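Local coordinates for SusD family protein (Bacteroides uniformis, PDB 7KV1) that probably binds beta-glucan at the bacterial cell surface, as a SusD-type glycan-binding protein of the human gut microbiota, at residues A194-V199 with Y234-E239; L205-Y210 with K258-S263; Q230-M235 with R404-A409. One frame throughout, in Å; residues are numbered along the deposited sequence.

Contact 1. Residues A194-V199 with Y234-E239. With EDO (1,2-ethanediol), chain D.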
loop_
_atom_site.group_PDB
_atom_site.type_symbol
_atom_site.label_atom_id
_atom_site.label_comp_id
_atom_site.label_asym_id
_atom_site.label_seq_id
_atom_site.Cartn_x
_atom_site.Cartn_y
_atom_site.Cartn_z
ATOM N N ALA A 194 -8.021 18.314 3.278
ATOM C CA ALA A 194 -7.873 19.622 3.974
ATOM C C ALA A 194 -6.822 19.498 5.071
ATOM O O ALA A 194 -5.935 20.351 5.126
ATOM C CB ALA A 194 -9.186 20.146 4.543
ATOM N N GLU A 195 -6.889 18.448 5.875
ATOM C CA GLU A 195 -5.946 18.209 6.987
ATOM C C GLU A 195 -4.538 18.049 6.390
ATOM O O GLU A 195 -3.570 18.715 6.892
ATOM C CB GLU A 195 -6.473 17.059 7.862
ATOM C CG GLU A 195 -5.533 16.563 8.952
ATOM C CD GLU A 195 -5.192 17.533 10.092
ATOM O OE1 GLU A 195 -5.655 18.674 10.054
ATOM O OE2 GLU A 195 -4.413 17.156 10.988
ATOM N N LEU A 196 -4.401 17.293 5.303
ATOM C CA LEU A 196 -3.073 17.020 4.700
ATOM C C LEU A 196 -2.515 18.321 4.101
ATOM O O LEU A 196 -1.331 18.584 4.253
ATOM C CB LEU A 196 -3.218 15.918 3.652
ATOM C CG LEU A 196 -1.917 15.457 3.007
ATOM C CD1 LEU A 196 -0.861 15.146 4.044
ATOM C CD2 LEU A 196 -2.189 14.260 2.091
ATOM N N GLU A 197 -3.354 19.113 3.454
ATOM C CA GLU A 197 -2.959 20.444 2.937
ATOM C C GLU A 197 -2.410 21.320 4.076
ATOM O O GLU A 197 -1.337 21.902 3.901
ATOM C CB GLU A 197 -4.132 21.041 2.186
ATOM C CG GLU A 197 -4.269 20.415 0.806
ATOM C CD GLU A 197 -5.404 20.943 -0.029
ATOM O OE1 GLU A 197 -6.337 21.492 0.579
ATOM O OE2 GLU A 197 -5.378 20.775 -1.278
ATOM N N ALA A 198 -3.079 21.385 5.220
ATOM C CA ALA A 198 -2.565 22.123 6.403
ATOM C C ALA A 198 -1.203 21.567 6.834
ATOM O O ALA A 198 -0.266 22.370 7.106
ATOM C CB ALA A 198 -3.570 22.126 7.530
ATOM N N VAL A 199 -1.041 20.257 6.876
ATOM C CA VAL A 199 0.268 19.664 7.264
ATOM C C VAL A 199 1.339 20.079 6.241
ATOM O O VAL A 199 2.419 20.548 6.638
ATOM C CB VAL A 199 0.160 18.140 7.428
ATOM C CG1 VAL A 199 1.521 17.467 7.488
ATOM C CG2 VAL A 199 -0.675 17.793 8.651
ATOM N N TYR A 234 3.665 14.296 0.253
ATOM C CA TYR A 234 3.407 14.517 -1.195
ATOM C C TYR A 234 2.818 13.247 -1.853
ATOM O O TYR A 234 1.919 13.345 -2.676
ATOM C CB TYR A 234 4.694 14.942 -1.914
ATOM C CG TYR A 234 5.240 16.299 -1.549
ATOM C CD1 TYR A 234 4.515 17.219 -0.807
ATOM C CD2 TYR A 234 6.466 16.704 -2.043
ATOM C CE1 TYR A 234 5.040 18.461 -0.482
ATOM C CE2 TYR A 234 6.989 17.956 -1.755
ATOM C CZ TYR A 234 6.271 18.843 -0.974
ATOM O OH TYR A 234 6.795 20.081 -0.710
ATOM N N MET A 235 3.343 12.074 -1.521
ATOM C CA MET A 235 2.914 10.785 -2.119
ATOM C C MET A 235 1.512 10.435 -1.607
ATOM O O MET A 235 0.695 9.955 -2.382
ATOM C CB MET A 235 3.947 9.693 -1.818
ATOM C CG MET A 235 5.292 9.972 -2.520
ATOM S SD MET A 235 5.158 10.052 -4.352
ATOM C CE MET A 235 4.842 8.345 -4.789
ATOM N N VAL A 236 1.222 10.693 -0.345
ATOM C CA VAL A 236 -0.151 10.457 0.192
ATOM C C VAL A 236 -1.108 11.415 -0.527
ATOM O O VAL A 236 -2.221 11.005 -0.954
ATOM C CB VAL A 236 -0.208 10.634 1.718
ATOM C CG1 VAL A 236 -1.653 10.527 2.193
ATOM C CG2 VAL A 236 0.661 9.613 2.436
ATOM N N TYR A 237 -0.678 12.666 -0.685
ATOM C CA TYR A 237 -1.506 13.722 -1.317
ATOM C C TYR A 237 -1.883 13.240 -2.727
ATOM O O TYR A 237 -3.061 13.235 -3.050
ATOM C CB TYR A 237 -0.784 15.070 -1.320
ATOM C CG TYR A 237 -1.619 16.209 -1.839
ATOM C CD1 TYR A 237 -2.470 16.889 -0.987
ATOM C CD2 TYR A 237 -1.608 16.579 -3.168
ATOM C CE1 TYR A 237 -3.252 17.934 -1.423
ATOM C CE2 TYR A 237 -2.380 17.624 -3.623
ATOM C CZ TYR A 237 -3.168 18.337 -2.739
ATOM O OH TYR A 237 -3.949 19.364 -3.165
ATOM N N ALA A 238 -0.887 12.851 -3.528
ATOM C CA ALA A 238 -1.071 12.386 -4.912
ATOM C C ALA A 238 -1.995 11.173 -4.885
ATOM O O ALA A 238 -2.938 11.139 -5.654
ATOM C CB ALA A 238 0.251 12.065 -5.549
ATOM N N GLU A 239 -1.717 10.218 -4.010
ATOM C CA GLU A 239 -2.507 8.979 -3.896
ATOM C C GLU A 239 -3.969 9.321 -3.658
ATOM O O GLU A 239 -4.831 8.777 -4.372
ATOM C CB GLU A 239 -1.980 8.117 -2.745
ATOM C CG GLU A 239 -2.822 6.871 -2.545
ATOM C CD GLU A 239 -2.234 5.951 -1.513
ATOM O OE1 GLU A 239 -0.999 5.684 -1.602
ATOM O OE2 GLU A 239 -3.001 5.520 -0.636
HETATM C C1 EDO D . -4.441 2.852 1.606
HETATM O O1 EDO D . -3.943 2.522 2.893
HETATM C C2 EDO D . -3.465 2.578 0.525
HETATM O O2 EDO D . -2.283 3.365 0.658
#
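Leu196 and Glu197 meet Tyr237 in two chemically distinct ways, one apolar and one polar, and a single residue step separates them on the helix. The apolar part is carried by one methyl. A chi1 of -176° turns Leu196 CG away from its own N, and CD2 reaches the opposing helix, 3.5 Å from Tyr237 CA. The same methyl lies 3.8 Å from Tyr237 CB and also 3.8 Å from Val236 CG1, wedged where two neighbouring side chains leave the backbone.

Near-antiparallel packing of this kind is consistent with the tetratricopeptide-like helical scaffold of SusD proteins: the 194-199 and 234-239 segments of helices 185-201 and 230-244 approach to 10.6 Å between axes, with 152° between their directions.

The polar part lies further out along the Tyr237 ring. Glu197, extended beyond CG, lays its CG against the ring edge at Tyr237 CE1, 3.5 Å away, and takes the hydrogen bond from Tyr237 OH on OE2 at 2.8 Å. It uses the anti lone pair, with the carboxylate turned 28° from the ring plane. Arg249 and Lys252 form salt bridges with the same oxygen, which probably keeps Glu197 ionised, while Tyr256 meets the Tyr237 ring edge-to-face. Elsewhere on helix 230-244, Glu239 OE2 accepts a hydrogen bond of 2.6 Å from O2 of a 1,2-ethanediol molecule, probably a crystallisation additive.

Contact 2. Residues L205-Y210 with K258-S263. With NCO (cobalt hexammine(III)), chain C.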
loop_
_atom_site.group_PDB
_atom_site.type_symbol
_atom_site.label_atom_id
_atom_site.label_comp_id
_atom_site.label_asym_id
_atom_site.label_seq_id
_atom_site.Cartn_x
_atom_site.Cartn_y
_atom_site.Cartn_z
ATOM N N LEU A 205 7.853 19.481 8.106
ATOM C CA LEU A 205 8.518 18.161 8.003
ATOM C C LEU A 205 9.732 18.283 7.095
ATOM O O LEU A 205 9.699 18.970 6.086
ATOM C CB LEU A 205 7.534 17.131 7.453
ATOM C CG LEU A 205 6.286 16.885 8.300
ATOM C CD1 LEU A 205 5.384 15.865 7.620
ATOM C CD2 LEU A 205 6.660 16.415 9.688
ATOM N N PRO A 206 10.830 17.572 7.382
ATOM C CA PRO A 206 11.948 17.538 6.451
ATOM C C PRO A 206 11.586 16.718 5.197
ATOM O O PRO A 206 10.660 15.882 5.237
ATOM C CB PRO A 206 13.044 16.878 7.274
ATOM C CG PRO A 206 12.298 15.978 8.214
ATOM C CD PRO A 206 11.015 16.716 8.555
ATOM N N LEU A 207 12.251 16.998 4.079
ATOM C CA LEU A 207 11.847 16.431 2.763
ATOM C C LEU A 207 12.123 14.932 2.813
ATOM O O LEU A 207 11.212 14.149 2.446
ATOM C CB LEU A 207 12.591 17.083 1.592
ATOM C CG LEU A 207 12.103 16.634 0.206
ATOM C CD1 LEU A 207 10.669 17.066 -0.043
ATOM C CD2 LEU A 207 13.006 17.161 -0.885
ATOM N N LYS A 208 13.309 14.572 3.310
ATOM C CA LYS A 208 13.842 13.190 3.257
ATOM C C LYS A 208 14.527 12.785 4.571
ATOM O O LYS A 208 14.315 11.613 5.008
ATOM C CB LYS A 208 14.821 13.081 2.086
ATOM C CG LYS A 208 15.369 11.674 1.884
ATOM C CD LYS A 208 16.436 11.584 0.826
ATOM C CE LYS A 208 16.895 10.154 0.638
ATOM N NZ LYS A 208 17.825 10.023 -0.502
ATOM N N TYR A 209 15.341 13.666 5.175
ATOM C CA TYR A 209 16.161 13.317 6.373
ATOM C C TYR A 209 15.863 14.286 7.506
ATOM O O TYR A 209 15.749 15.498 7.256
ATOM C CB TYR A 209 17.667 13.353 6.089
ATOM C CG TYR A 209 18.179 12.270 5.176
ATOM C CD1 TYR A 209 18.179 10.946 5.566
ATOM C CD2 TYR A 209 18.681 12.573 3.919
ATOM C CE1 TYR A 209 18.659 9.947 4.730
ATOM C CE2 TYR A 209 19.161 11.589 3.067
ATOM C CZ TYR A 209 19.147 10.272 3.477
ATOM O OH TYR A 209 19.623 9.299 2.654
ATOM N N TYR A 210 15.742 13.745 8.715
ATOM C CA TYR A 210 15.765 14.506 9.990
ATOM C C TYR A 210 17.233 14.834 10.311
ATOM O O TYR A 210 18.099 13.989 10.003
ATOM C CB TYR A 210 15.065 13.700 11.082
ATOM C CG TYR A 210 13.564 13.712 10.955
ATOM C CD1 TYR A 210 12.925 12.964 9.969
ATOM C CD2 TYR A 210 12.787 14.511 11.785
ATOM C CE1 TYR A 210 11.540 12.975 9.844
ATOM C CE2 TYR A 210 11.406 14.523 11.677
ATOM C CZ TYR A 210 10.777 13.759 10.697
ATOM O OH TYR A 210 9.420 13.833 10.558
ATOM N N LYS A 258 6.663 16.969 -9.141
ATOM C CA LYS A 258 7.791 17.675 -9.820
ATOM C C LYS A 258 8.810 18.215 -8.817
ATOM O O LYS A 258 9.986 18.237 -9.179
ATOM C CB LYS A 258 7.268 18.785 -10.728
ATOM C CG LYS A 258 6.681 18.223 -12.008
ATOM C CD LYS A 258 5.835 19.190 -12.782
ATOM C CE LYS A 258 6.622 20.226 -13.546
ATOM N NZ LYS A 258 5.652 20.992 -14.362
ATOM N N GLU A 259 8.413 18.599 -7.600
ATOM C CA GLU A 259 9.418 18.960 -6.566
ATOM C C GLU A 259 10.305 17.742 -6.289
ATOM O O GLU A 259 11.478 17.941 -6.054
ATOM C CB GLU A 259 8.815 19.360 -5.220
ATOM C CG GLU A 259 7.946 20.588 -5.277
ATOM C CD GLU A 259 7.446 21.003 -3.896
ATOM O OE1 GLU A 259 8.240 20.958 -2.929
ATOM O OE2 GLU A 259 6.250 21.349 -3.802
ATOM N N LEU A 260 9.752 16.528 -6.207
ATOM C CA LEU A 260 10.583 15.340 -5.891
ATOM C C LEU A 260 11.456 15.020 -7.110
ATOM O O LEU A 260 12.615 14.661 -6.915
ATOM C CB LEU A 260 9.679 14.156 -5.523
ATOM C CG LEU A 260 8.862 14.348 -4.250
ATOM C CD1 LEU A 260 8.050 13.106 -3.957
ATOM C CD2 LEU A 260 9.751 14.749 -3.081
ATOM N N ILE A 261 10.893 15.112 -8.317
ATOM C CA ILE A 261 11.640 14.896 -9.594
ATOM C C ILE A 261 12.744 15.970 -9.730
ATOM O O ILE A 261 13.797 15.650 -10.277
ATOM C CB ILE A 261 10.642 14.853 -10.767
ATOM C CG1 ILE A 261 9.699 13.655 -10.630
ATOM C CG2 ILE A 261 11.337 14.828 -12.108
ATOM C CD1 ILE A 261 8.504 13.717 -11.528
ATOM N N ASP A 262 12.526 17.197 -9.260
ATOM C CA ASP A 262 13.518 18.305 -9.360
ATOM C C ASP A 262 14.549 18.212 -8.238
ATOM O O ASP A 262 15.550 18.919 -8.305
ATOM C CB ASP A 262 12.839 19.672 -9.341
ATOM C CG ASP A 262 12.058 19.955 -10.611
ATOM O OD1 ASP A 262 12.267 19.228 -11.602
ATOM O OD2 ASP A 262 11.223 20.861 -10.586
ATOM N N SER A 263 14.332 17.368 -7.248
ATOM C CA SER A 263 15.203 17.241 -6.064
ATOM C C SER A 263 16.479 16.453 -6.381
ATOM O O SER A 263 16.446 15.456 -7.080
ATOM C CB SER A 263 14.482 16.588 -4.932
ATOM O OG SER A 263 15.416 16.173 -3.948
HETATM CO CO NCO C . 16.880 13.578 -10.306
HETATM N N1 NCO C . 18.123 13.591 -8.729
HETATM N N2 NCO C . 15.581 13.739 -11.812
HETATM N N3 NCO C . 18.438 13.654 -11.659
HETATM N N4 NCO C . 16.829 15.546 -10.232
HETATM N N5 NCO C . 15.300 13.493 -9.017
HETATM N N6 NCO C . 16.940 11.604 -10.418
#
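Leu207 reaches across to Leu260 and Ser263, closing the loop that joins helices 185-201 and 230-244 of the tetratricopeptide-like scaffold onto the last turn of helix 250-262. Its CB already points toward that helix, and CG continues outward, placed opposite the backbone N by a chi1 of -174°. The two methyls then divide the work. CD1 meets Leu260 CD2 at 3.9 Å, an apolar touch between two branched ends whose chains pass at a slant. CD2 comes to 4.0 Å from Ser263 OG, a packing contact of a methyl with an oxygen; that hydroxyl oxygen accepts its hydrogen bond from Ser265 N.

Within the loop, Pro206 CG sits over the centre of the Tyr210 ring, 3.4 Å above its plane, and Lys208 makes a salt bridge to Asp284 and a cation-pi contact with Phe266.

On another side of the helix end the backbone carbonyls hold a cobalt hexammine ion, and the negative pole of the helix would probably assist in attracting the cation. Ile261 O accepts from N2, N4 and N5, three mutually adjacent ammines, the shortest bond being 2.9 Å from N5. Ser263 O caps a second face of the octahedron, taking a hydrogen bond from N1 at 3.0 Å together with those from N4 and N5.

Contact 3. Residues Q230-M235 with R404-A409. With NCO (cobalt hexammine(III)), chain C; EDO (1,2-ethanediol), chain D.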
loop_
_atom_site.group_PDB
_atom_site.type_symbol
_atom_site.label_atom_id
_atom_site.label_comp_id
_atom_site.label_asym_id
_atom_site.label_seq_id
_atom_site.Cartn_x
_atom_site.Cartn_y
_atom_site.Cartn_z
ATOM N N GLN A 230 8.047 15.103 4.426
ATOM C CA GLN A 230 7.286 15.936 3.492
ATOM C C GLN A 230 7.148 15.146 2.179
ATOM O O GLN A 230 6.102 15.258 1.536
ATOM C CB GLN A 230 7.985 17.278 3.365
ATOM C CG GLN A 230 7.198 18.272 2.549
ATOM C CD GLN A 230 6.158 18.981 3.358
ATOM O OE1 GLN A 230 5.724 18.495 4.407
ATOM N NE2 GLN A 230 5.744 20.133 2.846
ATOM N N ALA A 231 8.183 14.426 1.754
ATOM C CA ALA A 231 8.123 13.620 0.507
ATOM C C ALA A 231 7.023 12.565 0.676
ATOM O O ALA A 231 6.254 12.327 -0.248
ATOM C CB ALA A 231 9.451 12.980 0.198
ATOM N N MET A 232 6.949 11.931 1.835
ATOM C CA MET A 232 5.917 10.894 2.069
ATOM C C MET A 232 4.540 11.557 1.989
ATOM O O MET A 232 3.625 10.936 1.418
ATOM C CB MET A 232 6.125 10.180 3.404
ATOM C CG MET A 232 5.046 9.172 3.710
ATOM S SD MET A 232 3.823 9.843 4.838
ATOM C CE MET A 232 2.877 8.374 5.240
ATOM N N ALA A 233 4.412 12.774 2.531
ATOM C CA ALA A 233 3.180 13.591 2.536
ATOM C C ALA A 233 2.730 13.870 1.099
ATOM O O ALA A 233 1.509 13.751 0.789
ATOM C CB ALA A 233 3.404 14.885 3.303
ATOM N N TYR A 234 3.665 14.296 0.253
ATOM C CA TYR A 234 3.407 14.517 -1.195
ATOM C C TYR A 234 2.818 13.247 -1.853
ATOM O O TYR A 234 1.919 13.345 -2.676
ATOM C CB TYR A 234 4.694 14.942 -1.914
ATOM C CG TYR A 234 5.240 16.299 -1.549
ATOM C CD1 TYR A 234 4.515 17.219 -0.807
ATOM C CD2 TYR A 234 6.466 16.704 -2.043
ATOM C CE1 TYR A 234 5.040 18.461 -0.482
ATOM C CE2 TYR A 234 6.989 17.956 -1.755
ATOM C CZ TYR A 234 6.271 18.843 -0.974
ATOM O OH TYR A 234 6.795 20.081 -0.710
ATOM N N MET A 235 3.343 12.074 -1.521
ATOM C CA MET A 235 2.914 10.785 -2.119
ATOM C C MET A 235 1.512 10.435 -1.607
ATOM O O MET A 235 0.695 9.955 -2.382
ATOM C CB MET A 235 3.947 9.693 -1.818
ATOM C CG MET A 235 5.292 9.972 -2.520
ATOM S SD MET A 235 5.158 10.052 -4.352
ATOM C CE MET A 235 4.842 8.345 -4.789
ATOM N N ARG A 404 8.184 -1.806 1.488
ATOM C CA ARG A 404 8.449 -0.623 0.633
ATOM C C ARG A 404 7.076 -0.030 0.312
ATOM O O ARG A 404 6.287 -0.703 -0.378
ATOM C CB ARG A 404 9.235 -0.974 -0.640
ATOM C CG ARG A 404 10.718 -1.266 -0.451
ATOM C CD ARG A 404 11.075 -2.447 0.439
ATOM N NE ARG A 404 12.489 -2.794 0.245
ATOM C CZ ARG A 404 13.126 -3.789 0.839
ATOM N NH1 ARG A 404 12.509 -4.560 1.728
ATOM N NH2 ARG A 404 14.408 -3.990 0.581
ATOM N N TYR A 405 6.765 1.145 0.847
ATOM C CA TYR A 405 5.387 1.707 0.763
ATOM C C TYR A 405 5.287 2.681 -0.405
ATOM O O TYR A 405 4.359 2.519 -1.217
ATOM C CB TYR A 405 4.945 2.372 2.071
ATOM C CG TYR A 405 3.442 2.445 2.189
ATOM C CD1 TYR A 405 2.696 3.394 1.490
ATOM C CD2 TYR A 405 2.767 1.508 2.938
ATOM C CE1 TYR A 405 1.312 3.423 1.567
ATOM C CE2 TYR A 405 1.382 1.518 3.017
ATOM C CZ TYR A 405 0.650 2.478 2.338
ATOM O OH TYR A 405 -0.715 2.456 2.482
ATOM N N TYR A 406 6.228 3.623 -0.488
ATOM C CA TYR A 406 6.322 4.643 -1.558
ATOM C C TYR A 406 7.720 4.587 -2.153
ATOM O O TYR A 406 8.656 4.749 -1.393
ATOM C CB TYR A 406 6.040 6.047 -1.022
ATOM C CG TYR A 406 4.592 6.268 -0.687
ATOM C CD1 TYR A 406 3.608 5.938 -1.608
ATOM C CD2 TYR A 406 4.208 6.752 0.552
ATOM C CE1 TYR A 406 2.264 6.085 -1.293
ATOM C CE2 TYR A 406 2.868 6.927 0.865
ATOM C CZ TYR A 406 1.888 6.579 -0.058
ATOM O OH TYR A 406 0.562 6.689 0.245
ATOM N N ARG A 407 7.820 4.377 -3.463
ATOM C CA ARG A 407 9.091 4.423 -4.227
ATOM C C ARG A 407 9.046 5.582 -5.237
ATOM O O ARG A 407 7.982 5.907 -5.766
ATOM C CB ARG A 407 9.300 3.111 -4.991
ATOM C CG ARG A 407 9.347 1.898 -4.085
ATOM C CD ARG A 407 9.894 0.725 -4.832
ATOM N NE ARG A 407 8.983 -0.007 -5.684
ATOM C CZ ARG A 407 9.045 -0.084 -7.016
ATOM N NH1 ARG A 407 9.896 0.655 -7.703
ATOM N NH2 ARG A 407 8.224 -0.904 -7.662
ATOM N N TYR A 408 10.197 6.110 -5.584
ATOM C CA TYR A 408 10.315 7.191 -6.586
ATOM C C TYR A 408 9.814 6.718 -7.972
ATOM O O TYR A 408 9.450 7.611 -8.754
ATOM C CB TYR A 408 11.753 7.711 -6.591
ATOM C CG TYR A 408 12.069 8.796 -7.584
ATOM C CD1 TYR A 408 11.609 10.096 -7.411
ATOM C CD2 TYR A 408 12.830 8.523 -8.703
ATOM C CE1 TYR A 408 11.925 11.090 -8.321
ATOM C CE2 TYR A 408 13.179 9.513 -9.609
ATOM C CZ TYR A 408 12.699 10.792 -9.433
ATOM O OH TYR A 408 13.025 11.762 -10.327
ATOM N N ALA A 409 9.766 5.414 -8.282
ATOM C CA ALA A 409 9.110 4.923 -9.525
ATOM C C ALA A 409 7.655 5.417 -9.554
ATOM O O ALA A 409 7.187 5.900 -10.601
ATOM C CB ALA A 409 9.199 3.418 -9.674
HETATM CO CO NCO C . 16.880 13.578 -10.306
HETATM N N1 NCO C . 18.123 13.591 -8.729
HETATM N N2 NCO C . 15.581 13.739 -11.812
HETATM N N3 NCO C . 18.438 13.654 -11.659
HETATM N N4 NCO C . 16.829 15.546 -10.232
HETATM N N5 NCO C . 15.300 13.493 -9.017
HETATM N N6 NCO C . 16.940 11.604 -10.418
HETATM C C1 EDO D . -4.441 2.852 1.606
HETATM O O1 EDO D . -3.943 2.522 2.893
HETATM C C2 EDO D . -3.465 2.578 0.525
HETATM O O2 EDO D . -2.283 3.365 0.658
#
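Met235 lies against Tyr406 by its CB, which makes a CH-pi contact 3.6 Å from the ring centroid and only 10° off the ring normal. With CG beside its own backbone N (chi1 -66°), the methionine chain then bends twice and slides past the tyrosine in the opposite direction, bringing CE to 4.1 Å from Arg407 O. Met232 adds an apolar touch from a different quarter, its CG standing at the ring edge 4.1 Å from Tyr406 CD2.

Tyr405 CD1 sits over the centre of the other face of Tyr406, 3.5 Å above the plane, so the ring is clamped between a methylene and a ring edge. The two tyrosines form a classic beta bulge, both facing Trp288 of the antiparallel partner strand 286-290, and the strand segment 404-407 crosses the helix segment 230-235 nearly at right angles, 85°.

Polar ends are served elsewhere. Tyr406 OH is hydrogen-bonded to Glu239 OE1, and Tyr405 OH gives a 2.6 Å hydrogen bond to O2 of 1,2-ethanediol. Arg407, at the N-cap position of helix 408-420, forms salt bridges with Glu285, Glu461 and Glu465, and Tyr408 OH accepts a hydrogen bond of 3.1 Å from ammine N5 of cobalt hexammine.

With an alanine at Tyr406, the space between Met235 CB and Tyr405 would probably be left unfilled and Glu239 OE1 would probably lose its phenolic partner. The join between helix and strand is thus apolar across the ring faces, with the Tyr406 hydroxyl tied to the Glu239 carboxylate.

Overall arrangement
Helix 230-244 ties the three sites together: contacts 1 and 3 share Tyr234 and Met235, with centres about 11 Å apart, and contact 2 lies about 10 Å from contact 3 and 14 Å from contact 1, centre to centre. Tyr234 OH probably bonds Glu259 OE1 of contact 2 at 2.8 Å, and Pro206 O probably accepts a hydrogen bond from Gln230 N, also at 2.8 Å, where the loop of contact 2 passes the start of the helix. The cobalt hexammine pocket is built jointly by contacts 2 and 3, with Phe266 O adding a further bond, whereas 1,2-ethanediol bridges contacts 1 and 3. Neither small molecule is a glycan, and these contacts alone do not locate the sugar-binding site.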